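Local coordinates for protein galactan 1,3-beta-galactosidase (Phanerochaete chrysosporium, PDB 7BYS) that probably cleaves beta-1,3-linked galactan from its chain ends as a family 43 glycoside hydrolase that also carries a calcium-binding carbohydrate-binding module, at residues L249-R261 / Y270-I284. Residues are numbered along the deposited sequence; the frame is centred on the assembly and turned at random.
Sequences LGSNAIYMGDRWR and YIWYPLDFSSGAPQI
Met256, with CG anti to its carbonyl carbon and extended beyond, lies across one face of the Trp272 indole, while Trp272 chi1 of -69° carries the ring to the same side of the sheet and chi2 of 15° turns that face to Met256. The two residues form a non-hydrogen-bonded pair in the antiparallel hairpin of strands 252-259 and 269-276, the middle strands of a four-stranded blade in the family 43 beta-propeller. Met256 CG sits 3.6 Å from the centroid of the five-membered ring, and SD makes a Met-aromatic contact over the six-membered ring. At the ring edge, Trp272 NE1 donates to a water that in turn donates to Gly257 O, tying the indole to the opposite strand. On the other sheet face, Ile284 CD1 makes a CH-pi contact 3.9 Å from the centroid of the Tyr255 ring, whose hydroxyl bonds to Ser241 close to the galactose-binding Gln242. Arg259 bends at chi3, which brings one face of its guanidinium over Ile271 CD1, 3.5 Å from Arg259 CZ, while the backbone carbonyls of Trp239 and Tyr240 accept from its nitrogens. Six backbone hydrogen bonds join the strands between Ala253 and Gly257. Beyond them, Phe277 N donates almost straight (176°) to Asn252 OD1 at 2.8 Å.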
ATOM      1  N   LEU A 249       9.112   0.195 -13.362  1.00 10.58           N
ATOM      2  CA  LEU A 249       9.792  -1.106 -13.297  1.00  9.85           C
ATOM      3  C   LEU A 249       9.822  -1.661 -14.724  1.00 12.60           C
ATOM      4  O   LEU A 249       8.878  -2.319 -15.158  1.00 12.61           O
ATOM      5  CB  LEU A 249       9.084  -2.069 -12.350  1.00 10.29           C
ATOM      6  CG  LEU A 249       9.715  -3.466 -12.243  1.00 12.22           C
ATOM      7  CD1 LEU A 249      10.966  -3.415 -11.405  1.00 11.78           C
ATOM      8  CD2 LEU A 249       8.736  -4.483 -11.678  1.00 13.29           C
ATOM      9  N   GLY A 250      10.900  -1.355 -15.455  1.00 13.38           N
ATOM     10  CA  GLY A 250      10.989  -1.822 -16.833  1.00 14.57           C
ATOM     11  C   GLY A 250       9.853  -1.250 -17.651  1.00 14.60           C
ATOM     12  O   GLY A 250       9.547  -0.056 -17.576  1.00 17.65           O
ATOM     13  N   SER A 251       9.195  -2.102 -18.430  1.00 13.43           N
ATOM     14  CA  SER A 251       8.042  -1.658 -19.199  1.00 15.57           C
ATOM     15  C   SER A 251       6.761  -1.649 -18.381  1.00 17.64           C
ATOM     16  O   SER A 251       5.688  -1.391 -18.934  1.00 17.95           O
ATOM     17  CB  SER A 251       7.862  -2.512 -20.454  0.68 19.96           C
ATOM     18  OG  SER A 251       7.788  -3.880 -20.122  0.68 21.83           O
ATOM     19  N   ASN A 252       6.853  -1.909 -17.080  1.00 15.24           N
ATOM     20  CA  ASN A 252       5.695  -1.873 -16.197  1.00 12.15           C
ATOM     21  C   ASN A 252       5.967  -0.952 -15.009  1.00 11.66           C
ATOM     22  O   ASN A 252       6.702   0.031 -15.131  1.00 12.15           O
ATOM     23  CB  ASN A 252       5.314  -3.297 -15.779  1.00 13.41           C
ATOM     24  CG  ASN A 252       5.036  -4.201 -16.981  1.00 13.37           C
ATOM     25  OD1 ASN A 252       4.042  -4.031 -17.683  1.00 15.08           O
ATOM     26  ND2 ASN A 252       5.935  -5.152 -17.228  1.00 17.65           N
ATOM     27  N   ALA A 253       5.366  -1.250 -13.866  1.00  9.40           N
ATOM     28  CA  ALA A 253       5.536  -0.434 -12.676  1.00  8.78           C
ATOM     29  C   ALA A 253       5.165  -1.292 -11.476  1.00  9.53           C
ATOM     30  O   ALA A 253       4.692  -2.423 -11.617  1.00  9.68           O
ATOM     31  CB  ALA A 253       4.650   0.818 -12.746  1.00 10.02           C
ATOM     32  N   ILE A 254       5.387  -0.739 -10.285  1.00  8.92           N
ATOM     33  CA  ILE A 254       4.937  -1.351  -9.043  1.00  9.45           C
ATOM     34  C   ILE A 254       3.922  -0.415  -8.407  1.00  8.31           C
ATOM     35  O   ILE A 254       4.219   0.766  -8.166  1.00  8.88           O
ATOM     36  CB  ILE A 254       6.093  -1.596  -8.074  1.00  8.65           C
ATOM     37  CG1 ILE A 254       7.140  -2.495  -8.729  1.00  9.80           C
ATOM     38  CG2 ILE A 254       5.555  -2.208  -6.776  1.00  8.88           C
ATOM     39  CD1 ILE A 254       8.377  -2.664  -7.904  1.00 11.62           C
ATOM     40  N   TYR A 255       2.733  -0.942  -8.134  1.00  6.62           N
ATOM     41  CA  TYR A 255       1.757  -0.258  -7.306  1.00  8.46           C
ATOM     42  C   TYR A 255       2.151  -0.447  -5.848  1.00  7.99           C
ATOM     43  O   TYR A 255       2.235  -1.586  -5.366  1.00  8.56           O
ATOM     44  CB  TYR A 255       0.379  -0.867  -7.548  1.00  8.44           C
ATOM     45  CG  TYR A 255      -0.641  -0.420  -6.536  1.00  6.63           C
ATOM     46  CD1 TYR A 255      -1.296   0.790  -6.692  1.00  7.56           C
ATOM     47  CD2 TYR A 255      -0.946  -1.198  -5.417  1.00  8.26           C
ATOM     48  CE1 TYR A 255      -2.233   1.231  -5.777  1.00  7.12           C
ATOM     49  CE2 TYR A 255      -1.874  -0.763  -4.475  1.00  8.66           C
ATOM     50  CZ  TYR A 255      -2.516   0.451  -4.665  1.00  6.97           C
ATOM     51  OH  TYR A 255      -3.442   0.896  -3.748  1.00  8.76           O
ATOM     52  N   MET A 256       2.421   0.648  -5.142  1.00  7.99           N
ATOM     53  CA  MET A 256       2.710   0.599  -3.710  1.00  7.26           C
ATOM     54  C   MET A 256       1.578   1.312  -3.003  1.00  8.38           C
ATOM     55  O   MET A 256       1.395   2.517  -3.181  1.00  8.05           O
ATOM     56  CB  MET A 256       4.043   1.253  -3.361  1.00  7.95           C
ATOM     57  CG  MET A 256       5.208   0.611  -4.058  1.00  7.81           C
ATOM     58  SD  MET A 256       6.700   1.591  -3.781  1.00 10.13           S
ATOM     59  CE  MET A 256       7.958   0.459  -4.387  1.00 11.27           C
ATOM     60  N   GLY A 257       0.799   0.554  -2.232  1.00  7.00           N
ATOM     61  CA  GLY A 257      -0.320   1.095  -1.496  1.00  8.76           C
ATOM     62  C   GLY A 257      -0.208   0.815  -0.005  1.00  7.06           C
ATOM     63  O   GLY A 257       0.634   0.026   0.453  1.00  8.26           O
ATOM     64  N   ASP A 258      -1.083   1.472   0.748  1.00  7.96           N
ATOM     65  CA  ASP A 258      -1.227   1.269   2.189  1.00  7.61           C
ATOM     66  C   ASP A 258      -2.564   0.602   2.465  1.00  8.58           C
ATOM     67  O   ASP A 258      -3.575   0.949   1.850  1.00  8.54           O
ATOM     68  CB  ASP A 258      -1.252   2.618   2.925  1.00  9.05           C
ATOM     69  CG  ASP A 258       0.071   3.355   2.856  1.00  8.66           C
ATOM     70  OD1 ASP A 258       1.043   2.878   3.471  1.00  9.16           O
ATOM     71  OD2 ASP A 258       0.125   4.405   2.189  1.00  9.10           O
ATOM     72  N   ARG A 259      -2.579  -0.342   3.411  1.00  7.17           N
ATOM     73  CA  ARG A 259      -3.832  -0.845   3.980  1.00  8.40           C
ATOM     74  C   ARG A 259      -3.946  -0.186   5.349  1.00  9.70           C
ATOM     75  O   ARG A 259      -3.319  -0.629   6.315  1.00  9.28           O
ATOM     76  CB  ARG A 259      -3.851  -2.368   4.087  1.00  9.31           C
ATOM     77  CG  ARG A 259      -5.112  -2.888   4.795  1.00  9.85           C
ATOM     78  CD  ARG A 259      -5.224  -4.402   4.699  1.00 11.59           C
ATOM     79  NE  ARG A 259      -5.345  -4.796   3.303  1.00 11.00           N
ATOM     80  CZ  ARG A 259      -4.947  -5.953   2.790  1.00  8.73           C
ATOM     81  NH1 ARG A 259      -4.374  -6.888   3.558  1.00 10.25           N
ATOM     82  NH2 ARG A 259      -5.096  -6.168   1.493  1.00 10.29           N
ATOM     83  N   TRP A 260      -4.716   0.897   5.417  1.00 10.04           N
ATOM     84  CA  TRP A 260      -4.818   1.668   6.647  1.00  9.73           C
ATOM     85  C   TRP A 260      -5.674   0.919   7.652  1.00 10.59           C
ATOM     86  O   TRP A 260      -6.767   0.439   7.325  1.00 12.13           O
ATOM     87  CB  TRP A 260      -5.461   3.019   6.354  1.00 12.03           C
ATOM     88  CG  TRP A 260      -4.648   3.884   5.448  1.00 11.90           C
ATOM     89  CD1 TRP A 260      -4.998   4.310   4.205  1.00 11.34           C
ATOM     90  CD2 TRP A 260      -3.357   4.445   5.724  1.00 12.08           C
ATOM     91  NE1 TRP A 260      -3.999   5.086   3.675  1.00 11.52           N
ATOM     92  CE2 TRP A 260      -2.985   5.197   4.590  1.00  9.70           C
ATOM     93  CE3 TRP A 260      -2.484   4.393   6.818  1.00 11.97           C
ATOM     94  CZ2 TRP A 260      -1.776   5.886   4.511  1.00 11.35           C
ATOM     95  CZ3 TRP A 260      -1.283   5.085   6.742  1.00 12.30           C
ATOM     96  CH2 TRP A 260      -0.943   5.823   5.596  1.00 12.34           C
ATOM     97  N   ARG A 261      -5.190   0.836   8.885  1.00 12.91           N
ATOM     98  CA  ARG A 261      -5.928   0.189   9.966  1.00 12.02           C
ATOM     99  C   ARG A 261      -6.138   1.236  11.053  1.00 11.63           C
ATOM    100  O   ARG A 261      -5.292   1.388  11.945  1.00 14.34           O
ATOM    101  CB  ARG A 261      -5.139  -1.004  10.484  1.00 13.87           C
ATOM    102  CG  ARG A 261      -5.964  -1.858  11.394  1.00 17.13           C
ATOM    103  CD  ARG A 261      -5.237  -3.097  11.746  1.00 18.98           C
ATOM    104  NE  ARG A 261      -6.045  -3.891  12.657  1.00 20.14           N
ATOM    105  CZ  ARG A 261      -5.694  -5.096  13.066  1.00 22.32           C
ATOM    106  NH1 ARG A 261      -4.556  -5.617  12.632  1.00 20.84           N
ATOM    107  NH2 ARG A 261      -6.476  -5.771  13.899  1.00 27.61           N
ATOM    108  N   TYR A 270       1.492  -2.928   3.966  1.00  9.05           N
ATOM    109  CA  TYR A 270       2.003  -2.450   2.693  1.00  8.16           C
ATOM    110  C   TYR A 270       1.519  -3.412   1.622  1.00  9.49           C
ATOM    111  O   TYR A 270       1.814  -4.615   1.677  1.00 11.77           O
ATOM    112  CB  TYR A 270       3.533  -2.383   2.748  1.00  8.55           C
ATOM    113  CG  TYR A 270       3.991  -1.551   3.926  1.00  8.98           C
ATOM    114  CD1 TYR A 270       3.783  -0.174   3.953  1.00  9.19           C
ATOM    115  CD2 TYR A 270       4.596  -2.147   5.032  1.00 11.11           C
ATOM    116  CE1 TYR A 270       4.169   0.587   5.036  1.00 10.36           C
ATOM    117  CE2 TYR A 270       4.980  -1.390   6.135  1.00 10.23           C
ATOM    118  CZ  TYR A 270       4.770  -0.026   6.128  1.00  8.54           C
ATOM    119  OH  TYR A 270       5.146   0.734   7.225  1.00 10.06           O
ATOM    120  N   ILE A 271       0.742  -2.887   0.684  1.00  7.75           N
ATOM    121  CA  ILE A 271       0.129  -3.661  -0.378  1.00  8.32           C
ATOM    122  C   ILE A 271       0.868  -3.261  -1.647  1.00  8.01           C
ATOM    123  O   ILE A 271       0.613  -2.194  -2.220  1.00  9.35           O
ATOM    124  CB  ILE A 271      -1.377  -3.381  -0.466  1.00  7.65           C
ATOM    125  CG1 ILE A 271      -2.079  -3.542   0.907  1.00  7.88           C
ATOM    126  CG2 ILE A 271      -2.023  -4.278  -1.511  1.00  9.70           C
ATOM    127  CD1 ILE A 271      -1.811  -4.854   1.630  1.00  9.21           C
ATOM    128  N   TRP A 272       1.819  -4.092  -2.061  1.00  7.65           N
ATOM    129  CA  TRP A 272       2.615  -3.850  -3.262  1.00  7.51           C
ATOM    130  C   TRP A 272       2.331  -4.952  -4.269  1.00  6.37           C
ATOM    131  O   TRP A 272       2.452  -6.139  -3.940  1.00  8.02           O
ATOM    132  CB  TRP A 272       4.110  -3.881  -2.967  1.00  9.08           C
ATOM    133  CG  TRP A 272       4.671  -2.760  -2.152  1.00  8.41           C
ATOM    134  CD1 TRP A 272       4.000  -1.839  -1.400  1.00  7.97           C
ATOM    135  CD2 TRP A 272       6.056  -2.489  -1.983  1.00  9.16           C
ATOM    136  NE1 TRP A 272       4.897  -0.999  -0.773  1.00  8.55           N
ATOM    137  CE2 TRP A 272       6.168  -1.378  -1.127  1.00  8.24           C
ATOM    138  CE3 TRP A 272       7.221  -3.072  -2.491  1.00 10.10           C
ATOM    139  CZ2 TRP A 272       7.403  -0.840  -0.769  1.00  9.87           C
ATOM    140  CZ3 TRP A 272       8.439  -2.535  -2.139  1.00  9.09           C
ATOM    141  CH2 TRP A 272       8.524  -1.442  -1.278  1.00 10.45           C
ATOM    142  N   TYR A 273       1.970  -4.562  -5.488  1.00  6.69           N
ATOM    143  CA  TYR A 273       1.688  -5.502  -6.560  1.00  7.03           C
ATOM    144  C   TYR A 273       2.302  -4.994  -7.856  1.00  7.96           C
ATOM    145  O   TYR A 273       2.445  -3.779  -8.048  1.00  8.29           O
ATOM    146  CB  TYR A 273       0.180  -5.630  -6.792  1.00  8.61           C
ATOM    147  CG  TYR A 273      -0.588  -6.330  -5.704  1.00  8.33           C
ATOM    148  CD1 TYR A 273      -0.248  -7.611  -5.293  1.00  7.92           C
ATOM    149  CD2 TYR A 273      -1.676  -5.709  -5.087  1.00  8.92           C
ATOM    150  CE1 TYR A 273      -0.981  -8.266  -4.298  1.00  8.75           C
ATOM    151  CE2 TYR A 273      -2.411  -6.352  -4.104  1.00  9.99           C
ATOM    152  CZ  TYR A 273      -2.053  -7.620  -3.699  1.00 10.40           C
ATOM    153  OH  TYR A 273      -2.798  -8.236  -2.707  1.00 11.21           O
ATOM    154  N   PRO A 274       2.638  -5.893  -8.777  1.00  9.16           N
ATOM    155  CA  PRO A 274       2.997  -5.443 -10.124  1.00  7.57           C
ATOM    156  C   PRO A 274       1.838  -4.674 -10.743  1.00  8.60           C
ATOM    157  O   PRO A 274       0.669  -5.016 -10.562  1.00 10.14           O
ATOM    158  CB  PRO A 274       3.266  -6.753 -10.884  1.00  8.72           C
ATOM    159  CG  PRO A 274       3.503  -7.800  -9.800  1.00 11.28           C
ATOM    160  CD  PRO A 274       2.606  -7.360  -8.667  1.00  8.92           C
ATOM    161  N   LEU A 275       2.172  -3.622 -11.463  1.00  9.36           N
ATOM    162  CA  LEU A 275       1.206  -2.861 -12.242  1.00 10.46           C
ATOM    163  C   LEU A 275       1.583  -3.150 -13.686  1.00 12.09           C
ATOM    164  O   LEU A 275       2.587  -2.634 -14.189  1.00 13.97           O
ATOM    165  CB  LEU A 275       1.313  -1.378 -11.915  1.00 14.75           C
ATOM    166  CG  LEU A 275       0.149  -0.450 -12.258  1.00 16.32           C
ATOM    167  CD1 LEU A 275      -1.164  -0.918 -11.624  1.00 12.48           C
ATOM    168  CD2 LEU A 275       0.478   0.972 -11.790  1.00 15.23           C
ATOM    169  N   ASP A 276       0.810  -4.013 -14.332  1.00 11.78           N
ATOM    170  CA  ASP A 276       1.157  -4.516 -15.648  1.00 12.22           C
ATOM    171  C   ASP A 276       0.511  -3.667 -16.732  1.00 14.43           C
ATOM    172  O   ASP A 276      -0.699  -3.423 -16.704  1.00 13.00           O
ATOM    173  CB  ASP A 276       0.734  -5.978 -15.783  0.65 15.29           C
ATOM    174  CG  ASP A 276       1.413  -6.663 -16.941  0.65 24.26           C
ATOM    175  OD1 ASP A 276       1.108  -6.289 -18.087  0.65 15.04           O
ATOM    176  OD2 ASP A 276       2.267  -7.548 -16.711  0.65 27.20           O
ATOM    177  N   PHE A 277       1.331  -3.216 -17.680  1.00 13.44           N
ATOM    178  CA  PHE A 277       0.900  -2.350 -18.770  1.00 15.22           C
ATOM    179  C   PHE A 277       0.754  -3.087 -20.094  1.00 23.50           C
ATOM    180  O   PHE A 277       0.490  -2.440 -21.115  1.00 26.20           O
ATOM    181  CB  PHE A 277       1.920  -1.225 -18.982  1.00 16.00           C
ATOM    182  CG  PHE A 277       1.817  -0.096 -17.989  1.00 14.06           C
ATOM    183  CD1 PHE A 277       2.280  -0.248 -16.691  1.00 14.60           C
ATOM    184  CD2 PHE A 277       1.284   1.133 -18.369  1.00 12.59           C
ATOM    185  CE1 PHE A 277       2.203   0.794 -15.781  1.00 13.63           C
ATOM    186  CE2 PHE A 277       1.203   2.178 -17.461  1.00 12.09           C
ATOM    187  CZ  PHE A 277       1.668   2.009 -16.170  1.00 17.85           C
ATOM    188  N   SER A 278       0.928  -4.410 -20.106  1.00 21.04           N
ATOM    189  CA  SER A 278       0.977  -5.155 -21.361  1.00 22.70           C
ATOM    190  C   SER A 278      -0.266  -4.974 -22.226  1.00 28.19           C
ATOM    191  O   SER A 278      -0.192  -5.190 -23.440  1.00 30.88           O
ATOM    192  CB  SER A 278       1.195  -6.640 -21.084  1.00 21.17           C
ATOM    193  OG  SER A 278       0.123  -7.157 -20.312  1.00 25.25           O
ATOM    194  N   SER A 279      -1.401  -4.596 -21.647  1.00 24.67           N
ATOM    195  CA  SER A 279      -2.605  -4.359 -22.433  1.00 28.23           C
ATOM    196  C   SER A 279      -2.746  -2.905 -22.870  1.00 27.89           C
ATOM    197  O   SER A 279      -3.767  -2.546 -23.465  1.00 41.74           O
ATOM    198  CB  SER A 279      -3.848  -4.801 -21.659  1.00 33.47           C
ATOM    199  OG  SER A 279      -4.264  -3.797 -20.746  1.00 36.62           O
ATOM    200  N   GLY A 280      -1.743  -2.069 -22.605  1.00 26.81           N
ATOM    201  CA  GLY A 280      -1.856  -0.638 -22.794  1.00 34.54           C
ATOM    202  C   GLY A 280      -2.534   0.099 -21.659  1.00 28.98           C
ATOM    203  O   GLY A 280      -2.318   1.309 -21.501  1.00 31.60           O
ATOM    204  N   ALA A 281      -3.349  -0.588 -20.870  1.00 26.21           N
ATOM    205  CA  ALA A 281      -3.966  -0.049 -19.675  1.00 19.55           C
ATOM    206  C   ALA A 281      -3.294  -0.688 -18.475  1.00 24.65           C
ATOM    207  O   ALA A 281      -3.094  -1.910 -18.475  1.00 24.12           O
ATOM    208  CB  ALA A 281      -5.452  -0.409 -19.675  1.00 23.97           C
ATOM    209  N   PRO A 282      -2.908   0.077 -17.456  1.00 14.26           N
ATOM    210  CA  PRO A 282      -2.288  -0.544 -16.279  1.00 16.73           C
ATOM    211  C   PRO A 282      -3.322  -1.285 -15.445  1.00 15.82           C
ATOM    212  O   PRO A 282      -4.460  -0.840 -15.296  1.00 15.27           O
ATOM    213  CB  PRO A 282      -1.695   0.645 -15.514  1.00 15.46           C
ATOM    214  CG  PRO A 282      -2.496   1.831 -15.969  1.00 16.76           C
ATOM    215  CD  PRO A 282      -2.873   1.550 -17.400  1.00 14.70           C
ATOM    216  N   GLN A 283      -2.924  -2.441 -14.927  1.00 12.17           N
ATOM    217  CA  GLN A 283      -3.790  -3.264 -14.090  1.00 11.78           C
ATOM    218  C   GLN A 283      -2.944  -3.906 -13.007  1.00 11.29           C
ATOM    219  O   GLN A 283      -1.858  -4.412 -13.290  1.00 10.41           O
ATOM    220  CB  GLN A 283      -4.470  -4.379 -14.897  1.00 16.53           C
ATOM    221  CG  GLN A 283      -5.634  -3.933 -15.774  1.00 26.15           C
ATOM    222  CD  GLN A 283      -6.750  -3.272 -14.989  1.00 31.07           C
ATOM    223  OE1 GLN A 283      -7.522  -3.932 -14.288  1.00 35.80           O
ATOM    224  NE2 GLN A 283      -6.836  -1.956 -15.098  1.00 25.95           N
ATOM    225  N   ILE A 284      -3.432  -3.862 -11.765  1.00 10.59           N
ATOM    226  CA  ILE A 284      -2.767  -4.584 -10.691  1.00  8.95           C
ATOM    227  C   ILE A 284      -2.793  -6.071 -11.013  1.00 10.46           C
ATOM    228  O   ILE A 284      -3.830  -6.619 -11.406  1.00 10.54           O
ATOM    229  CB  ILE A 284      -3.463  -4.288  -9.352  1.00  9.18           C
ATOM    230  CG1 ILE A 284      -3.051  -2.914  -8.821  1.00  8.42           C
ATOM    231  CG2 ILE A 284      -3.175  -5.402  -8.340  1.00  9.93           C
ATOM    232  CD1 ILE A 284      -3.779  -2.501  -7.547  1.00 11.10           C
TER
HETATM  233  O   HOH W   1       3.360   1.059   0.398  1.00 10.52           O
HETATM  234  O   HOH W   2      -4.584  -7.423  -0.810  1.00 13.51           O